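Local coordinates for protein geranylgeranyl pyrophosphate synthetase (Pyrococcus horikoshii, PDB 1WY0) that probably makes geranylgeranyl pyrophosphate, the twenty-carbon isoprenoid chain, by head-to-tail condensation of isopentenyl pyrophosphate with shorter allylic pyrophosphates, at residues T244-H249 / D301-I306; A248-N253 / K295-I300. All coordinates share one frame; numbering follows the deposited sequence.

Interaction 1 (T244-H249 / D301-I306)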
loop_
_atom_site.group_PDB
_atom_site.type_symbol
_atom_site.label_atom_id
_atom_site.label_comp_id
_atom_site.label_asym_id
_atom_site.label_seq_id
_atom_site.Cartn_x
_atom_site.Cartn_y
_atom_site.Cartn_z
ATOM N N THR A 244 -25.230 6.606 0.500
ATOM C CA THR A 244 -25.669 5.254 0.184
ATOM C C THR A 244 -26.595 5.332 -1.031
ATOM O O THR A 244 -26.897 6.421 -1.509
ATOM C CB THR A 244 -26.453 4.653 1.352
ATOM O OG1 THR A 244 -27.766 5.227 1.382
ATOM C CG2 THR A 244 -25.747 4.950 2.674
ATOM N N LEU A 245 -27.044 4.183 -1.525
ATOM C CA LEU A 245 -27.952 4.160 -2.671
ATOM C C LEU A 245 -29.307 4.726 -2.277
ATOM O O LEU A 245 -30.025 5.269 -3.113
ATOM C CB LEU A 245 -28.134 2.731 -3.185
ATOM C CG LEU A 245 -29.189 2.565 -4.280
ATOM C CD1 LEU A 245 -28.961 3.572 -5.399
ATOM C CD2 LEU A 245 -29.133 1.141 -4.808
ATOM N N ILE A 246 -29.652 4.583 -0.998
ATOM C CA ILE A 246 -30.913 5.083 -0.472
ATOM C C ILE A 246 -30.946 6.608 -0.523
ATOM O O ILE A 246 -31.932 7.216 -0.945
ATOM C CB ILE A 246 -31.109 4.622 0.986
ATOM C CG1 ILE A 246 -31.050 3.095 1.049
ATOM C CG2 ILE A 246 -32.439 5.134 1.530
ATOM C CD1 ILE A 246 -30.855 2.533 2.441
ATOM N N VAL A 247 -29.855 7.227 -0.090
ATOM C CA VAL A 247 -29.747 8.677 -0.081
ATOM C C VAL A 247 -29.663 9.216 -1.515
ATOM O O VAL A 247 -30.176 10.298 -1.808
ATOM C CB VAL A 247 -28.503 9.099 0.727
ATOM C CG1 VAL A 247 -28.224 10.556 0.542
ATOM C CG2 VAL A 247 -28.728 8.810 2.190
ATOM N N ALA A 248 -29.018 8.468 -2.411
ATOM C CA ALA A 248 -28.913 8.903 -3.802
ATOM C C ALA A 248 -30.304 8.890 -4.444
ATOM O O ALA A 248 -30.667 9.814 -5.173
ATOM C CB ALA A 248 -27.968 7.997 -4.580
ATOM N N HIS A 249 -31.079 7.844 -4.179
ATOM C CA HIS A 249 -32.423 7.758 -4.737
ATOM C C HIS A 249 -33.268 8.908 -4.213
ATOM O O HIS A 249 -34.036 9.512 -4.954
ATOM C CB HIS A 249 -33.093 6.441 -4.353
ATOM C CG HIS A 249 -34.513 6.332 -4.818
ATOM N ND1 HIS A 249 -35.578 6.816 -4.088
ATOM C CD2 HIS A 249 -35.048 5.754 -5.918
ATOM C CE1 HIS A 249 -36.707 6.540 -4.717
ATOM N NE2 HIS A 249 -36.411 5.894 -5.830
ATOM N N ASP A 301 -37.065 1.142 0.234
ATOM C CA ASP A 301 -37.600 0.005 -0.513
ATOM C C ASP A 301 -36.872 -0.124 -1.862
ATOM O O ASP A 301 -36.520 -1.220 -2.298
ATOM C CB ASP A 301 -39.105 0.216 -0.734
ATOM C CG ASP A 301 -39.898 -1.071 -0.646
ATOM O OD1 ASP A 301 -39.887 -1.862 -1.623
ATOM O OD2 ASP A 301 -40.536 -1.293 0.410
ATOM N N TYR A 302 -36.648 1.009 -2.516
ATOM C CA TYR A 302 -35.951 1.026 -3.795
ATOM C C TYR A 302 -34.621 0.283 -3.706
ATOM O O TYR A 302 -34.368 -0.638 -4.480
ATOM C CB TYR A 302 -35.684 2.465 -4.235
ATOM C CG TYR A 302 -34.720 2.579 -5.400
ATOM C CD1 TYR A 302 -35.155 2.413 -6.716
ATOM C CD2 TYR A 302 -33.366 2.840 -5.179
ATOM C CE1 TYR A 302 -34.256 2.500 -7.786
ATOM C CE2 TYR A 302 -32.465 2.929 -6.230
ATOM C CZ TYR A 302 -32.913 2.755 -7.531
ATOM O OH TYR A 302 -32.013 2.805 -8.564
ATOM N N ALA A 303 -33.775 0.698 -2.763
ATOM C CA ALA A 303 -32.462 0.082 -2.572
ATOM C C ALA A 303 -32.576 -1.398 -2.207
ATOM O O ALA A 303 -31.756 -2.222 -2.633
ATOM C CB ALA A 303 -31.684 0.835 -1.494
ATOM N N ALA A 304 -33.590 -1.739 -1.417
ATOM C CA ALA A 304 -33.802 -3.132 -1.024
ATOM C C ALA A 304 -34.034 -4.000 -2.266
ATOM O O ALA A 304 -33.488 -5.102 -2.385
ATOM C CB ALA A 304 -34.996 -3.234 -0.078
ATOM N N GLU A 305 -34.840 -3.486 -3.191
ATOM C CA GLU A 305 -35.159 -4.205 -4.422
ATOM C C GLU A 305 -33.942 -4.355 -5.313
ATOM O O GLU A 305 -33.711 -5.421 -5.882
ATOM C CB GLU A 305 -36.268 -3.481 -5.192
ATOM C CG GLU A 305 -37.626 -3.593 -4.539
ATOM C CD GLU A 305 -37.703 -4.750 -3.559
ATOM O OE1 GLU A 305 -37.506 -5.910 -3.981
ATOM O OE2 GLU A 305 -37.952 -4.495 -2.360
ATOM N N ILE A 306 -33.169 -3.285 -5.442
ATOM C CA ILE A 306 -31.970 -3.340 -6.260
ATOM C C ILE A 306 -31.062 -4.445 -5.747
ATOM O O ILE A 306 -30.529 -5.240 -6.522
ATOM C CB ILE A 306 -31.210 -2.008 -6.221
ATOM C CG1 ILE A 306 -31.970 -0.967 -7.037
ATOM C CG2 ILE A 306 -29.804 -2.187 -6.752
ATOM C CD1 ILE A 306 -32.375 -1.460 -8.423
#
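His249 and Tyr302 each carry CG anti to the backbone N, with chi1 at 176° and 168°, and these torsions bring the two rings into an offset stack. The stack joins helix 245-253 to helix 299-315 in the all-helical polyprenyl synthetase fold. The ring centroids of His249 and Tyr302 lie 4.3 Å apart, with the planes tilted by 29°. CD2 of His249 sits over the Tyr302 ring near its rim, 3.2 Å from Tyr302 CG. Tyr302 CB in turn stands over a face of the imidazole and makes a CH-pi contact, 3.9 Å from the His249 centroid. Ile306 CG1, one turn on, lies over the opposite face of the tyrosine. Leu245 CD1 comes in at the ring edge, in plane, 3.7 Å from Tyr302 CE2. An alanine in place of Tyr302 would probably open a gap between the imidazole of His249 and Ile306 CG1 and leave Leu245 CD1 without the ring edge it packs on. The other Leu245 methyl, CD2, meets Ile306 CG2 at 3.9 Å. Leu245 also reaches Ile216 of helix 197-224 and Ile167 of helix 167-193. The backbones come nearest at Ile246 and Ala303, whose CA atoms are 5.6 Å apart. There Ile246 CG1 presses on Ala303 CB at 3.5 Å, tighter than usual carbon contact.

Interaction 2 (A248-N253 / K295-I300); sequences AHFFEN and KKYGSI
Ser299 OG and His249 ND1 share a hydrogen bond of 2.7 Å that is fairly straight, at 162°. Either atom could be the donor. The Ser299 hydroxyl has turned anti to its carbonyl carbon (chi1 -65°), which places OG at the imidazole edge, in the ring plane. The bond is buried and fixes the rotation of the imidazole. Phe250 CB also lies 3.4 Å from Ser299 OG. Tyr297 O lies at the edge of the imidazole, 2.9 Å from His249 CE1. Over one face of the imidazole stands Asn253 ND2. That amide donates to His249 O at 3.2 Å, so the last turn of helix 245-253 is held by a side chain as well as by its backbone.

The opposing segment is a helix-to-helix turn. Helix 283-296 ends in a Schellman motif, with Gly298 as the C-prime residue at a positive phi of 71°. Its two bonds run from Ser299 N to Leu294 O and from Gly298 N to Lys295 O. Gly298 is also the N-cap of helix 299-315, so one glycine closes a helix and opens the next.

Beside this turn Phe250 and Tyr297 meet obliquely, with Phe250 CE2 3.8 Å from Tyr297 CD2. Phe250 packs further on Leu293, Leu294 and Phe262. The phenol end of Tyr297 is hydrogen-bonded to Asp258 OD2 and to Asp255 N. On the side of the ring away from CD2, Tyr297 CE1 lies 3.5 Å from Asn253 O.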
loop_
_atom_site.group_PDB
_atom_site.type_symbol
_atom_site.label_atom_id
_atom_site.label_comp_id
_atom_site.label_asym_id
_atom_site.label_seq_id
_atom_site.Cartn_x
_atom_site.Cartn_y
_atom_site.Cartn_z
ATOM N N ALA A 248 -29.018 8.468 -2.411
ATOM C CA ALA A 248 -28.913 8.903 -3.802
ATOM C C ALA A 248 -30.304 8.890 -4.444
ATOM O O ALA A 248 -30.667 9.814 -5.173
ATOM C CB ALA A 248 -27.968 7.997 -4.580
ATOM N N HIS A 249 -31.079 7.844 -4.179
ATOM C CA HIS A 249 -32.423 7.758 -4.737
ATOM C C HIS A 249 -33.268 8.908 -4.213
ATOM O O HIS A 249 -34.036 9.512 -4.954
ATOM C CB HIS A 249 -33.093 6.441 -4.353
ATOM C CG HIS A 249 -34.513 6.332 -4.818
ATOM N ND1 HIS A 249 -35.578 6.816 -4.088
ATOM C CD2 HIS A 249 -35.048 5.754 -5.918
ATOM C CE1 HIS A 249 -36.707 6.540 -4.717
ATOM N NE2 HIS A 249 -36.411 5.894 -5.830
ATOM N N PHE A 250 -33.130 9.212 -2.931
ATOM C CA PHE A 250 -33.927 10.292 -2.343
ATOM C C PHE A 250 -33.618 11.657 -2.971
ATOM O O PHE A 250 -34.499 12.439 -3.306
ATOM C CB PHE A 250 -33.648 10.340 -0.841
ATOM C CG PHE A 250 -34.188 11.621 -0.274
ATOM C CD1 PHE A 250 -33.330 12.689 -0.051
ATOM C CD2 PHE A 250 -35.529 11.719 0.056
ATOM C CE1 PHE A 250 -33.817 13.862 0.509
ATOM C CE2 PHE A 250 -36.013 12.899 0.617
ATOM C CZ PHE A 250 -35.161 13.973 0.842
ATOM N N PHE A 251 -32.308 11.958 -3.086
ATOM C CA PHE A 251 -31.910 13.225 -3.699
ATOM C C PHE A 251 -32.377 13.324 -5.158
ATOM O O PHE A 251 -32.641 14.396 -5.689
ATOM C CB PHE A 251 -30.385 13.346 -3.637
ATOM C CG PHE A 251 -29.962 13.776 -2.261
ATOM C CD1 PHE A 251 -30.794 14.592 -1.504
ATOM C CD2 PHE A 251 -28.734 13.375 -1.762
ATOM C CE1 PHE A 251 -30.396 15.001 -0.239
ATOM C CE2 PHE A 251 -28.342 13.790 -0.493
ATOM C CZ PHE A 251 -29.168 14.602 0.271
ATOM N N GLU A 252 -32.442 12.153 -5.823
ATOM C CA GLU A 252 -32.889 12.161 -7.214
ATOM C C GLU A 252 -34.402 12.400 -7.349
ATOM O O GLU A 252 -34.894 12.897 -8.354
ATOM C CB GLU A 252 -32.506 10.836 -7.877
ATOM C CG GLU A 252 -32.193 11.024 -9.366
ATOM C CD GLU A 252 -31.241 9.948 -9.838
ATOM O OE1 GLU A 252 -30.082 9.982 -9.451
ATOM O OE2 GLU A 252 -31.660 9.112 -10.644
ATOM N N ASN A 253 -35.155 12.018 -6.303
ATOM C CA ASN A 253 -36.603 12.017 -6.471
ATOM C C ASN A 253 -37.341 13.071 -5.632
ATOM O O ASN A 253 -38.502 13.389 -5.877
ATOM C CB ASN A 253 -37.110 10.614 -6.136
ATOM C CG ASN A 253 -37.011 9.734 -7.358
ATOM O OD1 ASN A 253 -37.821 9.805 -8.278
ATOM N ND2 ASN A 253 -36.038 8.804 -7.305
ATOM N N LYS A 295 -38.678 7.411 3.247
ATOM C CA LYS A 295 -39.764 6.466 2.985
ATOM C C LYS A 295 -40.828 7.090 2.079
ATOM O O LYS A 295 -41.474 6.442 1.266
ATOM C CB LYS A 295 -40.407 6.102 4.323
ATOM C CG LYS A 295 -39.586 5.107 5.139
ATOM C CD LYS A 295 -40.260 4.806 6.478
ATOM C CE LYS A 295 -39.497 3.772 7.315
ATOM N NZ LYS A 295 -40.258 3.457 8.526
ATOM N N LYS A 296 -41.023 8.404 2.292
ATOM C CA LYS A 296 -41.974 9.152 1.478
ATOM C C LYS A 296 -41.776 8.883 -0.015
ATOM O O LYS A 296 -42.718 8.842 -0.795
ATOM C CB LYS A 296 -41.752 10.635 1.771
ATOM C CG LYS A 296 -42.758 11.554 1.069
ATOM C CD LYS A 296 -42.668 12.989 1.603
ATOM C CE LYS A 296 -43.464 14.011 0.776
ATOM N NZ LYS A 296 -43.185 15.366 1.262
ATOM N N TYR A 297 -40.492 8.729 -0.411
ATOM C CA TYR A 297 -40.187 8.552 -1.828
ATOM C C TYR A 297 -39.775 7.114 -2.179
ATOM O O TYR A 297 -39.224 6.845 -3.240
ATOM C CB TYR A 297 -39.057 9.515 -2.207
ATOM C CG TYR A 297 -39.517 10.924 -2.092
ATOM C CD1 TYR A 297 -40.179 11.533 -3.155
ATOM C CD2 TYR A 297 -39.253 11.655 -0.935
ATOM C CE1 TYR A 297 -40.580 12.857 -3.060
ATOM C CE2 TYR A 297 -39.644 12.980 -0.841
ATOM C CZ TYR A 297 -40.303 13.582 -1.900
ATOM O OH TYR A 297 -40.720 14.896 -1.802
ATOM N N GLY A 298 -40.005 6.180 -1.232
ATOM C CA GLY A 298 -39.738 4.772 -1.531
ATOM C C GLY A 298 -38.235 4.467 -1.618
ATOM O O GLY A 298 -37.806 3.390 -2.012
ATOM N N SER A 299 -37.412 5.431 -1.229
ATOM C CA SER A 299 -35.961 5.267 -1.311
ATOM C C SER A 299 -35.419 4.010 -0.622
ATOM O O SER A 299 -34.597 3.305 -1.194
ATOM C CB SER A 299 -35.269 6.512 -0.750
ATOM O OG SER A 299 -35.551 7.646 -1.563
ATOM N N ILE A 300 -35.859 3.721 0.598
ATOM C CA ILE A 300 -35.355 2.531 1.265
ATOM C C ILE A 300 -35.769 1.282 0.482
ATOM O O ILE A 300 -34.930 0.470 0.107
ATOM C CB ILE A 300 -35.858 2.420 2.719
ATOM C CG1 ILE A 300 -35.423 3.650 3.526
ATOM C CG2 ILE A 300 -35.278 1.173 3.355
ATOM C CD1 ILE A 300 -35.806 3.611 5.002
#

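Overall arrangement
From the N terminus, eleven helices pass before the chain reaches helix 245-253, which supplies one side of both contacts. It then passes through helix 256-264, the unmodelled residues 269-281 and helix 283-296. Interaction 2 closes this excursion at the turn into helix 299-315. Interaction 1 closes a slightly larger loop one step later, so interaction 2 nests inside it. The two share Ala248 and His249, and their centres are about 7 Å apart. They also touch directly, with Ile246 O 3.4 Å from Ser299 CB. Together they tie helix 245-253 to the start of helix 299-315. Interaction 2 adds the end of helix 283-296.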